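Local coordinates for putative uncharacterized protein (PDB 3W9A) that probably hydrolyses beta-glucans, as the beta-jelly-roll catalytic domain of a fungal glycoside hydrolase of family 131, at residues Pro110-Gln115 with Val207-Pro212; Met117-His122 with Thr192-Arg197; Leu137-Gly142 with Phe159-Asp164; Thr144-Thr149 with Gln186-Asn191. All blocks are in the same frame, centred on the assembly; numbering follows the deposited sequence.

All four contacts lie in one beta-jelly-roll domain made of two antiparallel sheets. Contact 1 closes the longest loop of chain and the other three are nested within it; contacts 3 and 4 also fall inside the loop closed by contact 2, and their own segments alternate along the sequence. Contacts 1 and 2 share strand 114-119 but have centres 22 Å apart. Contacts 3 and 4, only 6 Å between centres, both bridge from one sheet to the other, contact 3 in the buried interior and contact 4 at the surface. Y161 of contact 3 reaches M117 of contact 2, linking the interior with strand 114-119. Contacts 3 and 4 pack the two layers together, while contacts 1 and 2 fasten loops near the two ends of strand 114-119.

Contact 1 (Pro110-Gln115 with Val207-Pro212); sequences PTLEHQ and VNRNPP
L112 and V207 meet through their branched ends, the two side chains crossing at about a right angle. CD2 of L112 lies 3.7 Å from CB of V207, and its other methyl, CD1, reaches one face of the R209 guanidinium near the rim, 3.9 Å from R209 NH2. With CG beside the backbone N (chi1 -67°), the leucine extends both methyls toward the loop. R209 starts in a different direction, but its chain, extended from CG to NE, brings the guanidinium back over the leucine. Water joins the polar parts. One molecule lies in the guanidinium plane, accepting from R209 NH2 at 2.9 Å and donating to T111 OG1 at 2.7 Å; another accepts from R209 NH2 and gives T111 OG1 a weak bond. A third donates to E113 O at 2.9 Å and accepts from V207 N at 2.8 Å, tying backbone to backbone. Behind this layer, D109 hydrogen-bonds T111 OG1 and forms a long, weak ion pair with R209, while R205 bonds to V207 O. The contact thus joins the lead-in to strand 114-119 to the loop between strands 203-205 and 213-224, with L112 also resting on R205 of strand 203-205.

Contact 2 (Met117-His122 with Thr192-Arg197); sequences MFFESH and TFTDSR
F119 and T194 carry the direct contact, their side chains set obliquely to one another. The ring presents its CD1-CE1 side to the threonine: F119 CE1 is 4.0 Å from T194 CB, and T194 OG1 is nearly as close. T194 OG1 stands anti to the backbone N (chi1 170°), which turns the hydroxyl along its own chain, where it accepts from S196 N at 3.0 Å in an ST turn. The same hydroxyl is bonded to D198. Directly after it comes an Asx turn, D195 OD1 accepting from R197 N at 2.8 Å from above the carboxylate plane, so two successive side chains shape the bend of 192-197. On the other side, F119 opens a type I turn closed by H122 N to F119 O at 2.8 Å, and this turn sets S121 opposite F193. There the partners are bridged by water: one molecule donates to F193 O at 2.7 Å and accepts from S121 OG at 2.7 Å, while a second donates to F193 O and takes a weak bond from S121 N. F119 is further enclosed by aromatic neighbours, stacked on F123 and meeting F199 and Y96. The chemistry is therefore divided: a buried van der Waals touch of phenyl ring on threonine, and on the solvent-exposed side a carbonyl receiving two water hydrogens, coupling turn 119-122 to loop 192-197 without a direct polar bond.

Contact 3 (Leu137-Gly142 with Phe159-Asp164); sequences LGWYAG and FAYDID
F159, near the start of strand 157-164, meets L137 of strand 136-141 across the beta-jelly roll, the two strands belonging to opposite sheets of the sandwich. Its ring receives L137 at the edge: the CD2 methyl of L137 lies near the ring plane, 3.9 Å from F159 CZ, the two side chains arriving from opposite directions. L137 has CG anti to the backbone N (chi1 -173°), aiming the methyls inward. W147 and F98 also meet the F159 ring. Two residues on, the CB of Y161 does not point at 137-142, yet its ring comes back toward W139 and slides past it. The tryptophan's five-membered ring and the tyrosine ring have centroids 5.0 Å apart with planes inclined at 38°, an oblique pairing. L126 touches both of these rings as well as F159, adding an aliphatic neighbour from strand 124-128. The phenol end of Y161 continues to strand 114-119 of the opposite sheet, where the backbone O of M117 is hydrogen-bonded to Y161 OH and gives this buried hydroxyl a polar partner. All four residues of the contact are buried, and segments 137-142 and 159-164 meet through side chains alone. The closest approach is at the pyrrole, where W139 NE1 sits 3.2 Å from Y161 CE1.

Contact 4 (Thr144-Thr149 with Gln186-Asn191); sequences TERWST and QNVPAN
R146 reaches V188 from a classic beta bulge, in which R146 and W147 both face W139 of the neighbouring strand; the contact spans the margin of the jelly roll, from strand 144-150 in one sheet to strand 182-189 in the other. Along 144-149, T144 comes into play first, as a support for the arginine. Its CG2 methyl lies 3.8 Å above one face of the R146 guanidinium, toward the rim, and its carbonyl O accepts a weak bond from R146 NE at 2.9 Å. E145 turns aside to rest on Y140. At R146 the chain bends at chi2 (-57°), swinging the guanidinium back over T144 while its other face is offered to V188. The guanidinium is thus sandwiched between two methyls, and A141 O, hydrogen-bonded to R146 NH2, further fixes its rotation. W147, the second bulge residue, sends its indole inward to meet F159 and the side chains of V184 and V185. The cross-sheet touch is therefore apolar methyl against a flat cation, with the cation's polar edge bound within its own sheet. V188 CG2 stands over the centre of the guanidinium, 3.7 Å from R146 CZ, while V188 CG1 lies 3.7 Å from R146 NH1.

Contact 1 (Pro110-Gln115 with Val207-Pro212)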
loop_
_atom_site.group_PDB
_atom_site.type_symbol
_atom_site.label_atom_id
_atom_site.label_comp_id
_atom_site.label_asym_id
_atom_site.label_seq_id
_atom_site.Cartn_x
_atom_site.Cartn_y
_atom_site.Cartn_z
ATOM N N PRO A 110 5.905 12.667 11.512
ATOM C CA PRO A 110 5.326 13.682 10.618
ATOM C C PRO A 110 6.271 14.814 10.186
ATOM O O PRO A 110 5.885 15.658 9.371
ATOM C CB PRO A 110 4.157 14.237 11.435
ATOM C CG PRO A 110 4.534 14.005 12.858
ATOM C CD PRO A 110 5.362 12.758 12.881
ATOM N N THR A 111 7.491 14.851 10.718
ATOM C CA THR A 111 8.486 15.841 10.293
ATOM C C THR A 111 9.337 15.362 9.094
ATOM O O THR A 111 10.155 16.115 8.595
ATOM C CB THR A 111 9.434 16.212 11.462
ATOM O OG1 THR A 111 10.286 15.102 11.798
ATOM C CG2 THR A 111 8.622 16.629 12.697
ATOM N N LEU A 112 9.142 14.119 8.648
ATOM C CA LEU A 112 9.986 13.501 7.626
ATOM C C LEU A 112 9.166 12.988 6.455
ATOM O O LEU A 112 8.041 12.517 6.641
ATOM C CB LEU A 112 10.743 12.318 8.226
ATOM C CG LEU A 112 11.791 12.649 9.286
ATOM C CD1 LEU A 112 12.412 11.366 9.788
ATOM C CD2 LEU A 112 12.856 13.569 8.732
ATOM N N GLU A 113 9.738 13.062 5.250
ATOM C CA GLU A 113 9.013 12.653 4.046
ATOM C C GLU A 113 8.937 11.133 3.932
ATOM O O GLU A 113 9.953 10.457 4.113
ATOM C CB GLU A 113 9.678 13.211 2.784
ATOM C CG GLU A 113 8.935 12.797 1.515
ATOM C CD GLU A 113 9.484 13.433 0.260
ATOM O OE1 GLU A 113 10.250 14.412 0.355
ATOM O OE2 GLU A 113 9.154 12.930 -0.828
ATOM N N HIS A 114 7.734 10.629 3.614
ATOM C CA HIS A 114 7.455 9.211 3.350
ATOM C C HIS A 114 6.753 9.086 2.030
ATOM O O HIS A 114 5.928 9.929 1.691
ATOM C CB HIS A 114 6.482 8.612 4.364
ATOM C CG HIS A 114 6.908 8.777 5.773
ATOM N ND1 HIS A 114 6.871 9.992 6.409
ATOM C CD2 HIS A 114 7.367 7.883 6.677
ATOM C CE1 HIS A 114 7.299 9.844 7.650
ATOM N NE2 HIS A 114 7.609 8.575 7.837
ATOM N N GLN A 115 7.051 8.014 1.311
ATOM C CA GLN A 115 6.309 7.645 0.112
ATOM C C GLN A 115 5.776 6.244 0.342
ATOM O O GLN A 115 6.524 5.331 0.729
ATOM C CB GLN A 115 7.214 7.679 -1.114
ATOM C CG GLN A 115 7.655 9.076 -1.522
ATOM C CD GLN A 115 9.059 9.124 -2.078
ATOM O OE1 GLN A 115 9.526 8.172 -2.697
ATOM N NE2 GLN A 115 9.759 10.235 -1.845
ATOM N N VAL A 207 14.851 10.030 5.201
ATOM C CA VAL A 207 15.792 10.227 6.319
ATOM C C VAL A 207 15.873 8.983 7.199
ATOM O O VAL A 207 14.855 8.490 7.668
ATOM C CB VAL A 207 15.401 11.440 7.181
ATOM C CG1 VAL A 207 16.287 11.546 8.424
ATOM C CG2 VAL A 207 15.516 12.703 6.352
ATOM N N ASN A 208 17.091 8.485 7.418
ATOM C CA ASN A 208 17.312 7.279 8.200
ATOM C C ASN A 208 17.678 7.607 9.650
ATOM O O ASN A 208 18.726 8.212 9.925
ATOM C CB ASN A 208 18.425 6.473 7.545
ATOM C CG ASN A 208 18.719 5.162 8.251
ATOM O OD1 ASN A 208 18.754 5.076 9.486
ATOM N ND2 ASN A 208 18.955 4.127 7.461
ATOM N N ARG A 209 16.807 7.221 10.565
ATOM C CA ARG A 209 17.133 7.226 11.992
ATOM C C ARG A 209 16.072 6.498 12.805
ATOM O O ARG A 209 14.967 6.227 12.318
ATOM C CB ARG A 209 17.297 8.654 12.531
ATOM C CG ARG A 209 16.110 9.567 12.254
ATOM C CD ARG A 209 16.209 10.781 13.140
ATOM N NE ARG A 209 15.072 11.705 13.069
ATOM C CZ ARG A 209 15.089 12.887 12.466
ATOM N NH1 ARG A 209 16.161 13.298 11.824
ATOM N NH2 ARG A 209 14.017 13.665 12.496
ATOM N N ASN A 210 16.449 6.152 14.032
ATOM C CA ASN A 210 15.520 5.672 15.033
ATOM C C ASN A 210 14.614 6.787 15.506
ATOM O O ASN A 210 14.949 7.970 15.360
ATOM C CB ASN A 210 16.282 5.122 16.234
ATOM C CG ASN A 210 16.885 3.764 15.965
ATOM O OD1 ASN A 210 16.255 2.897 15.358
ATOM N ND2 ASN A 210 18.118 3.568 16.427
ATOM N N PRO A 211 13.471 6.425 16.105
ATOM C CA PRO A 211 12.969 5.087 16.361
ATOM C C PRO A 211 12.257 4.495 15.150
ATOM O O PRO A 211 12.079 5.201 14.139
ATOM C CB PRO A 211 11.989 5.321 17.518
ATOM C CG PRO A 211 11.449 6.667 17.268
ATOM C CD PRO A 211 12.552 7.454 16.631
ATOM N N PRO A 212 11.820 3.225 15.247
ATOM C CA PRO A 212 11.174 2.596 14.091
ATOM C C PRO A 212 9.777 3.123 13.840
ATOM O O PRO A 212 9.185 3.755 14.716
ATOM C CB PRO A 212 11.138 1.099 14.455
ATOM C CG PRO A 212 11.987 0.946 15.670
ATOM C CD PRO A 212 12.008 2.273 16.356
HETATM O O HOH W 1 11.995 13.590 14.322
HETATM O O HOH W 2 12.756 16.160 11.702
HETATM O O HOH W 3 12.469 11.501 5.195
#

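Contact 2 (Met117-His122 with Thr192-Arg197)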
loop_
_atom_site.group_PDB
_atom_site.type_symbol
_atom_site.label_atom_id
_atom_site.label_comp_id
_atom_site.label_asym_id
_atom_site.label_seq_id
_atom_site.Cartn_x
_atom_site.Cartn_y
_atom_site.Cartn_z
HETATM N N MSE A 117 2.812 3.121 -0.837
HETATM C CA MSE A 117 1.905 2.565 -1.843
HETATM C C MSE A 117 2.126 3.250 -3.181
HETATM O O MSE A 117 1.214 3.777 -3.791
HETATM C CB MSE A 117 0.455 2.658 -1.338
HETATM C CG MSE A 117 0.194 2.085 0.067
HETATM SE SE MSE A 117 0.693 0.167 0.271
HETATM C CE MSE A 117 -0.210 -0.483 -1.363
ATOM N N PHE A 118 3.369 3.208 -3.648
ATOM C CA PHE A 118 3.805 3.979 -4.806
ATOM C C PHE A 118 4.252 3.096 -5.949
ATOM O O PHE A 118 4.837 2.032 -5.731
ATOM C CB PHE A 118 4.957 4.936 -4.446
ATOM C CG PHE A 118 6.193 4.272 -3.872
ATOM C CD1 PHE A 118 7.234 3.847 -4.689
ATOM C CD2 PHE A 118 6.354 4.158 -2.497
ATOM C CE1 PHE A 118 8.381 3.265 -4.136
ATOM C CE2 PHE A 118 7.492 3.579 -1.946
ATOM C CZ PHE A 118 8.513 3.149 -2.758
ATOM N N PHE A 119 3.993 3.564 -7.167
ATOM C CA PHE A 119 4.630 2.991 -8.344
ATOM C C PHE A 119 6.050 3.508 -8.419
ATOM O O PHE A 119 6.338 4.588 -7.901
ATOM C CB PHE A 119 3.879 3.373 -9.615
ATOM C CG PHE A 119 2.570 2.686 -9.760
ATOM C CD1 PHE A 119 2.480 1.467 -10.393
ATOM C CD2 PHE A 119 1.425 3.265 -9.261
ATOM C CE1 PHE A 119 1.274 0.828 -10.522
ATOM C CE2 PHE A 119 0.203 2.650 -9.400
ATOM C CZ PHE A 119 0.124 1.428 -10.033
ATOM N N GLU A 120 6.926 2.749 -9.087
ATOM C CA GLU A 120 8.340 3.133 -9.259
ATOM C C GLU A 120 8.493 4.570 -9.767
ATOM O O GLU A 120 9.321 5.337 -9.250
ATOM C CB GLU A 120 9.046 2.151 -10.198
ATOM C CG GLU A 120 10.495 2.473 -10.526
ATOM C CD GLU A 120 11.447 2.318 -9.356
ATOM O OE1 GLU A 120 11.079 1.879 -8.251
ATOM O OE2 GLU A 120 12.623 2.630 -9.552
ATOM N N SER A 121 7.676 4.934 -10.751
ATOM C CA SER A 121 7.720 6.269 -11.360
ATOM C C SER A 121 7.020 7.352 -10.525
ATOM O O SER A 121 7.029 8.527 -10.888
ATOM C CB SER A 121 7.063 6.215 -12.729
ATOM O OG SER A 121 5.647 6.044 -12.591
ATOM N N HIS A 122 6.384 6.941 -9.431
ATOM C CA HIS A 122 5.636 7.832 -8.543
ATOM C C HIS A 122 4.506 8.565 -9.261
ATOM O O HIS A 122 4.101 9.655 -8.840
ATOM C CB HIS A 122 6.571 8.828 -7.872
ATOM C CG HIS A 122 7.696 8.187 -7.130
ATOM N ND1 HIS A 122 7.573 7.747 -5.830
ATOM C CD2 HIS A 122 8.969 7.910 -7.505
ATOM C CE1 HIS A 122 8.722 7.219 -5.437
ATOM N NE2 HIS A 122 9.584 7.308 -6.431
ATOM N N THR A 192 1.045 6.770 -16.597
ATOM C CA THR A 192 0.590 5.587 -15.871
ATOM C C THR A 192 1.312 4.295 -16.242
ATOM O O THR A 192 0.819 3.212 -15.933
ATOM C CB THR A 192 -0.909 5.361 -16.130
ATOM O OG1 THR A 192 -1.137 5.341 -17.547
ATOM C CG2 THR A 192 -1.734 6.467 -15.488
ATOM N N PHE A 193 2.464 4.387 -16.904
ATOM C CA PHE A 193 3.146 3.186 -17.312
ATOM C C PHE A 193 3.530 2.363 -16.092
ATOM O O PHE A 193 4.127 2.866 -15.144
ATOM C CB PHE A 193 4.406 3.445 -18.143
ATOM C CG PHE A 193 5.178 2.178 -18.417
ATOM C CD1 PHE A 193 4.727 1.283 -19.374
ATOM C CD2 PHE A 193 6.296 1.843 -17.664
ATOM C CE1 PHE A 193 5.403 0.101 -19.612
ATOM C CE2 PHE A 193 6.974 0.662 -17.897
ATOM C CZ PHE A 193 6.528 -0.207 -18.876
ATOM N N THR A 194 3.169 1.090 -16.130
ATOM C CA THR A 194 3.714 0.121 -15.194
ATOM C C THR A 194 4.176 -1.110 -15.957
ATOM O O THR A 194 3.569 -1.478 -16.965
ATOM C CB THR A 194 2.684 -0.265 -14.125
ATOM O OG1 THR A 194 3.165 -1.369 -13.381
ATOM C CG2 THR A 194 1.355 -0.661 -14.753
ATOM N N ASP A 195 5.237 -1.743 -15.471
ATOM C CA ASP A 195 5.727 -3.005 -16.041
ATOM C C ASP A 195 5.137 -4.228 -15.320
ATOM O O ASP A 195 5.606 -5.353 -15.486
ATOM C CB ASP A 195 7.259 -3.023 -16.015
ATOM C CG ASP A 195 7.848 -3.121 -14.607
ATOM O OD1 ASP A 195 7.129 -3.226 -13.604
ATOM O OD2 ASP A 195 9.074 -3.093 -14.514
ATOM N N SER A 196 4.123 -3.980 -14.490
ATOM C CA SER A 196 3.445 -4.993 -13.685
ATOM C C SER A 196 4.316 -5.691 -12.617
ATOM O O SER A 196 3.863 -6.634 -11.999
ATOM C CB SER A 196 2.738 -6.028 -14.570
ATOM O OG SER A 196 1.875 -5.380 -15.466
ATOM N N ARG A 197 5.527 -5.191 -12.378
ATOM C CA ARG A 197 6.320 -5.607 -11.228
ATOM C C ARG A 197 7.006 -4.400 -10.608
ATOM O O ARG A 197 8.182 -4.453 -10.225
ATOM C CB ARG A 197 7.331 -6.687 -11.630
ATOM C CG ARG A 197 8.305 -6.236 -12.701
ATOM C CD ARG A 197 9.172 -7.369 -13.195
ATOM N NE ARG A 197 8.460 -8.186 -14.175
ATOM C CZ ARG A 197 9.047 -9.026 -15.024
ATOM N NH1 ARG A 197 10.371 -9.168 -15.032
ATOM N NH2 ARG A 197 8.306 -9.719 -15.887
HETATM O O HOH W 4 5.922 2.708 -12.660
HETATM O O HOH W 5 4.768 5.455 -15.065
#

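Contact 3 (Leu137-Gly142 with Phe159-Asp164)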
loop_
_atom_site.group_PDB
_atom_site.type_symbol
_atom_site.label_atom_id
_atom_site.label_comp_id
_atom_site.label_asym_id
_atom_site.label_seq_id
_atom_site.Cartn_x
_atom_site.Cartn_y
_atom_site.Cartn_z
ATOM N N LEU A 137 -2.137 12.515 5.644
ATOM C CA LEU A 137 -1.863 11.526 4.634
ATOM C C LEU A 137 -2.370 12.115 3.311
ATOM O O LEU A 137 -3.567 12.263 3.130
ATOM C CB LEU A 137 -2.612 10.243 4.998
ATOM C CG LEU A 137 -2.385 8.969 4.194
ATOM C CD1 LEU A 137 -0.927 8.503 4.295
ATOM C CD2 LEU A 137 -3.337 7.874 4.657
ATOM N N GLY A 138 -1.458 12.469 2.408
ATOM C CA GLY A 138 -1.828 12.989 1.099
ATOM C C GLY A 138 -1.695 11.982 -0.024
ATOM O O GLY A 138 -0.760 11.185 -0.040
ATOM N N TRP A 139 -2.634 12.036 -0.967
ATOM C CA TRP A 139 -2.565 11.284 -2.224
ATOM C C TRP A 139 -2.116 12.193 -3.327
ATOM O O TRP A 139 -2.599 13.335 -3.447
ATOM C CB TRP A 139 -3.915 10.700 -2.613
ATOM C CG TRP A 139 -3.893 9.936 -3.887
ATOM C CD1 TRP A 139 -3.296 8.721 -4.110
ATOM C CD2 TRP A 139 -4.490 10.320 -5.127
ATOM N NE1 TRP A 139 -3.494 8.335 -5.417
ATOM C CE2 TRP A 139 -4.232 9.294 -6.055
ATOM C CE3 TRP A 139 -5.221 11.434 -5.544
ATOM C CZ2 TRP A 139 -4.670 9.356 -7.377
ATOM C CZ3 TRP A 139 -5.668 11.484 -6.853
ATOM C CH2 TRP A 139 -5.391 10.456 -7.754
ATOM N N TYR A 140 -1.203 11.677 -4.142
ATOM C CA TYR A 140 -0.632 12.410 -5.246
ATOM C C TYR A 140 -0.921 11.721 -6.574
ATOM O O TYR A 140 -1.024 10.487 -6.654
ATOM C CB TYR A 140 0.866 12.510 -5.055
ATOM C CG TYR A 140 1.263 13.367 -3.890
ATOM C CD1 TYR A 140 1.843 14.616 -4.091
ATOM C CD2 TYR A 140 1.028 12.952 -2.591
ATOM C CE1 TYR A 140 2.215 15.413 -3.021
ATOM C CE2 TYR A 140 1.374 13.750 -1.511
ATOM C CZ TYR A 140 1.972 14.973 -1.728
ATOM O OH TYR A 140 2.334 15.753 -0.651
ATOM N N ALA A 141 -1.025 12.530 -7.620
ATOM C CA ALA A 141 -1.132 12.019 -8.987
ATOM C C ALA A 141 -0.381 12.956 -9.926
ATOM O O ALA A 141 -0.617 14.173 -9.921
ATOM C CB ALA A 141 -2.582 11.883 -9.400
ATOM N N GLY A 142 0.548 12.400 -10.706
ATOM C CA GLY A 142 1.334 13.201 -11.647
ATOM C C GLY A 142 2.325 14.151 -10.991
ATOM O O GLY A 142 2.851 15.026 -11.647
ATOM N N PHE A 159 -8.477 2.833 0.358
ATOM C CA PHE A 159 -8.243 3.481 -0.921
ATOM C C PHE A 159 -8.402 2.534 -2.076
ATOM O O PHE A 159 -8.182 1.310 -1.955
ATOM C CB PHE A 159 -6.838 4.043 -1.005
ATOM C CG PHE A 159 -6.535 5.113 0.010
ATOM C CD1 PHE A 159 -6.947 6.423 -0.201
ATOM C CD2 PHE A 159 -5.823 4.821 1.153
ATOM C CE1 PHE A 159 -6.648 7.427 0.711
ATOM C CE2 PHE A 159 -5.521 5.807 2.077
ATOM C CZ PHE A 159 -5.924 7.119 1.849
ATOM N N ALA A 160 -8.762 3.116 -3.210
ATOM C CA ALA A 160 -8.472 2.508 -4.489
ATOM C C ALA A 160 -7.987 3.557 -5.492
ATOM O O ALA A 160 -8.574 4.651 -5.640
ATOM C CB ALA A 160 -9.666 1.727 -5.013
ATOM N N TYR A 161 -6.876 3.231 -6.158
ATOM C CA TYR A 161 -6.411 3.984 -7.296
ATOM C C TYR A 161 -7.200 3.503 -8.523
ATOM O O TYR A 161 -7.167 2.339 -8.888
ATOM C CB TYR A 161 -4.912 3.779 -7.534
ATOM C CG TYR A 161 -3.967 4.110 -6.392
ATOM C CD1 TYR A 161 -4.320 4.994 -5.363
ATOM C CD2 TYR A 161 -2.693 3.562 -6.364
ATOM C CE1 TYR A 161 -3.435 5.304 -4.340
ATOM C CE2 TYR A 161 -1.795 3.877 -5.363
ATOM C CZ TYR A 161 -2.163 4.743 -4.344
ATOM O OH TYR A 161 -1.253 5.032 -3.341
ATOM N N ASP A 162 -7.927 4.421 -9.137
ATOM C CA ASP A 162 -8.742 4.162 -10.315
ATOM C C ASP A 162 -7.866 4.560 -11.478
ATOM O O ASP A 162 -7.783 5.749 -11.802
ATOM C CB ASP A 162 -9.980 5.067 -10.216
ATOM C CG ASP A 162 -10.914 4.961 -11.405
ATOM O OD1 ASP A 162 -10.474 4.622 -12.523
ATOM O OD2 ASP A 162 -12.121 5.230 -11.190
ATOM N N ILE A 163 -7.171 3.585 -12.070
ATOM C CA ILE A 163 -6.154 3.870 -13.076
ATOM C C ILE A 163 -6.687 3.488 -14.456
ATOM O O ILE A 163 -7.100 2.342 -14.681
ATOM C CB ILE A 163 -4.821 3.135 -12.792
ATOM C CG1 ILE A 163 -4.319 3.474 -11.376
ATOM C CG2 ILE A 163 -3.771 3.533 -13.811
ATOM C CD1 ILE A 163 -3.133 2.652 -10.910
ATOM N N ASP A 164 -6.732 4.476 -15.347
ATOM C CA ASP A 164 -7.069 4.254 -16.756
ATOM C C ASP A 164 -5.751 4.247 -17.507
ATOM O O ASP A 164 -5.162 5.302 -17.756
ATOM C CB ASP A 164 -7.981 5.369 -17.262
ATOM C CG ASP A 164 -8.498 5.123 -18.674
ATOM O OD1 ASP A 164 -9.565 5.675 -18.997
ATOM O OD2 ASP A 164 -7.852 4.405 -19.460
#

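Contact 4 (Thr144-Thr149 with Gln186-Asn191)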
loop_
_atom_site.group_PDB
_atom_site.type_symbol
_atom_site.label_atom_id
_atom_site.label_comp_id
_atom_site.label_asym_id
_atom_site.label_seq_id
_atom_site.Cartn_x
_atom_site.Cartn_y
_atom_site.Cartn_z
ATOM N N THR A 144 1.543 15.892 -8.085
ATOM C CA THR A 144 0.779 16.930 -7.404
ATOM C C THR A 144 -0.216 16.322 -6.412
ATOM O O THR A 144 -1.013 15.443 -6.788
ATOM C CB THR A 144 -0.047 17.746 -8.421
ATOM O OG1 THR A 144 0.794 18.198 -9.487
ATOM C CG2 THR A 144 -0.704 18.935 -7.764
ATOM N N GLU A 145 -0.195 16.810 -5.167
ATOM C CA GLU A 145 -1.197 16.412 -4.165
ATOM C C GLU A 145 -2.592 16.787 -4.633
ATOM O O GLU A 145 -2.834 17.943 -4.985
ATOM C CB GLU A 145 -0.942 17.086 -2.804
ATOM C CG GLU A 145 -1.840 16.559 -1.687
ATOM C CD GLU A 145 -1.576 17.217 -0.340
ATOM O OE1 GLU A 145 -1.805 18.430 -0.199
ATOM O OE2 GLU A 145 -1.144 16.511 0.589
ATOM N N ARG A 146 -3.502 15.822 -4.631
ATOM C CA ARG A 146 -4.892 16.060 -5.008
ATOM C C ARG A 146 -5.854 15.891 -3.835
ATOM O O ARG A 146 -7.020 16.259 -3.931
ATOM C CB ARG A 146 -5.323 15.101 -6.131
ATOM C CG ARG A 146 -4.305 14.885 -7.230
ATOM C CD ARG A 146 -3.906 16.186 -7.889
ATOM N NE ARG A 146 -2.892 15.963 -8.920
ATOM C CZ ARG A 146 -2.963 16.400 -10.178
ATOM N NH1 ARG A 146 -3.988 17.131 -10.597
ATOM N NH2 ARG A 146 -1.973 16.136 -11.013
ATOM N N TRP A 147 -5.380 15.332 -2.729
ATOM C CA TRP A 147 -6.269 14.956 -1.642
ATOM C C TRP A 147 -5.436 14.674 -0.411
ATOM O O TRP A 147 -4.303 14.204 -0.520
ATOM C CB TRP A 147 -7.043 13.714 -2.074
ATOM C CG TRP A 147 -8.013 13.134 -1.091
ATOM C CD1 TRP A 147 -9.359 13.302 -1.089
ATOM C CD2 TRP A 147 -7.721 12.233 -0.013
ATOM N NE1 TRP A 147 -9.923 12.593 -0.065
ATOM C CE2 TRP A 147 -8.937 11.932 0.616
ATOM C CE3 TRP A 147 -6.547 11.682 0.498
ATOM C CZ2 TRP A 147 -9.021 11.091 1.717
ATOM C CZ3 TRP A 147 -6.632 10.851 1.601
ATOM C CH2 TRP A 147 -7.859 10.556 2.191
ATOM N N SER A 148 -5.989 14.944 0.763
ATOM C CA SER A 148 -5.286 14.646 1.993
ATOM C C SER A 148 -6.257 14.637 3.144
ATOM O O SER A 148 -7.375 15.152 3.040
ATOM C CB SER A 148 -4.112 15.630 2.238
ATOM O OG SER A 148 -4.544 16.897 2.700
ATOM N N THR A 149 -5.850 14.013 4.235
ATOM C CA THR A 149 -6.724 13.858 5.378
ATOM C C THR A 149 -5.834 13.674 6.596
ATOM O O THR A 149 -4.763 13.058 6.495
ATOM C CB THR A 149 -7.720 12.684 5.176
ATOM O OG1 THR A 149 -8.831 12.818 6.068
ATOM C CG2 THR A 149 -7.070 11.334 5.406
ATOM N N GLN A 186 -11.576 12.878 -9.161
ATOM C CA GLN A 186 -11.789 12.521 -10.556
ATOM C C GLN A 186 -10.448 12.345 -11.210
ATOM O O GLN A 186 -9.463 12.933 -10.765
ATOM C CB GLN A 186 -12.560 13.622 -11.288
ATOM C CG GLN A 186 -13.998 13.772 -10.846
ATOM C CD GLN A 186 -14.763 12.481 -10.966
ATOM O OE1 GLN A 186 -14.771 11.851 -12.027
ATOM N NE2 GLN A 186 -15.396 12.061 -9.878
ATOM N N ASN A 187 -10.418 11.573 -12.292
ATOM C CA ASN A 187 -9.147 11.186 -12.919
ATOM C C ASN A 187 -8.386 12.393 -13.450
ATOM O O ASN A 187 -8.984 13.305 -14.015
ATOM C CB ASN A 187 -9.363 10.148 -14.026
ATOM C CG ASN A 187 -9.393 8.726 -13.499
ATOM O OD1 ASN A 187 -8.675 7.852 -13.987
ATOM N ND2 ASN A 187 -10.197 8.490 -12.497
ATOM N N VAL A 188 -7.072 12.393 -13.236
ATOM C CA VAL A 188 -6.183 13.473 -13.675
ATOM C C VAL A 188 -5.038 12.867 -14.482
ATOM O O VAL A 188 -4.694 11.701 -14.271
ATOM C CB VAL A 188 -5.603 14.273 -12.474
ATOM C CG1 VAL A 188 -6.719 14.771 -11.563
ATOM C CG2 VAL A 188 -4.602 13.449 -11.673
ATOM N N PRO A 189 -4.445 13.641 -15.406
ATOM C CA PRO A 189 -3.378 13.050 -16.216
ATOM C C PRO A 189 -2.139 12.633 -15.432
ATOM O O PRO A 189 -1.720 13.315 -14.505
ATOM C CB PRO A 189 -3.035 14.164 -17.217
ATOM C CG PRO A 189 -4.299 14.951 -17.349
ATOM C CD PRO A 189 -4.907 14.931 -15.968
ATOM N N ALA A 190 -1.574 11.494 -15.811
ATOM C CA ALA A 190 -0.291 11.064 -15.281
ATOM C C ALA A 190 0.299 10.049 -16.224
ATOM O O ALA A 190 -0.426 9.416 -17.000
ATOM C CB ALA A 190 -0.454 10.461 -13.889
ATOM N N ASN A 191 1.614 9.874 -16.149
ATOM C CA ASN A 191 2.270 8.834 -16.926
ATOM C C ASN A 191 2.086 7.498 -16.202
ATOM O O ASN A 191 2.852 7.148 -15.309
ATOM C CB ASN A 191 3.742 9.163 -17.156
ATOM C CG ASN A 191 4.449 8.105 -17.993
ATOM O OD1 ASN A 191 3.855 7.098 -18.398
ATOM N ND2 ASN A 191 5.723 8.327 -18.251
#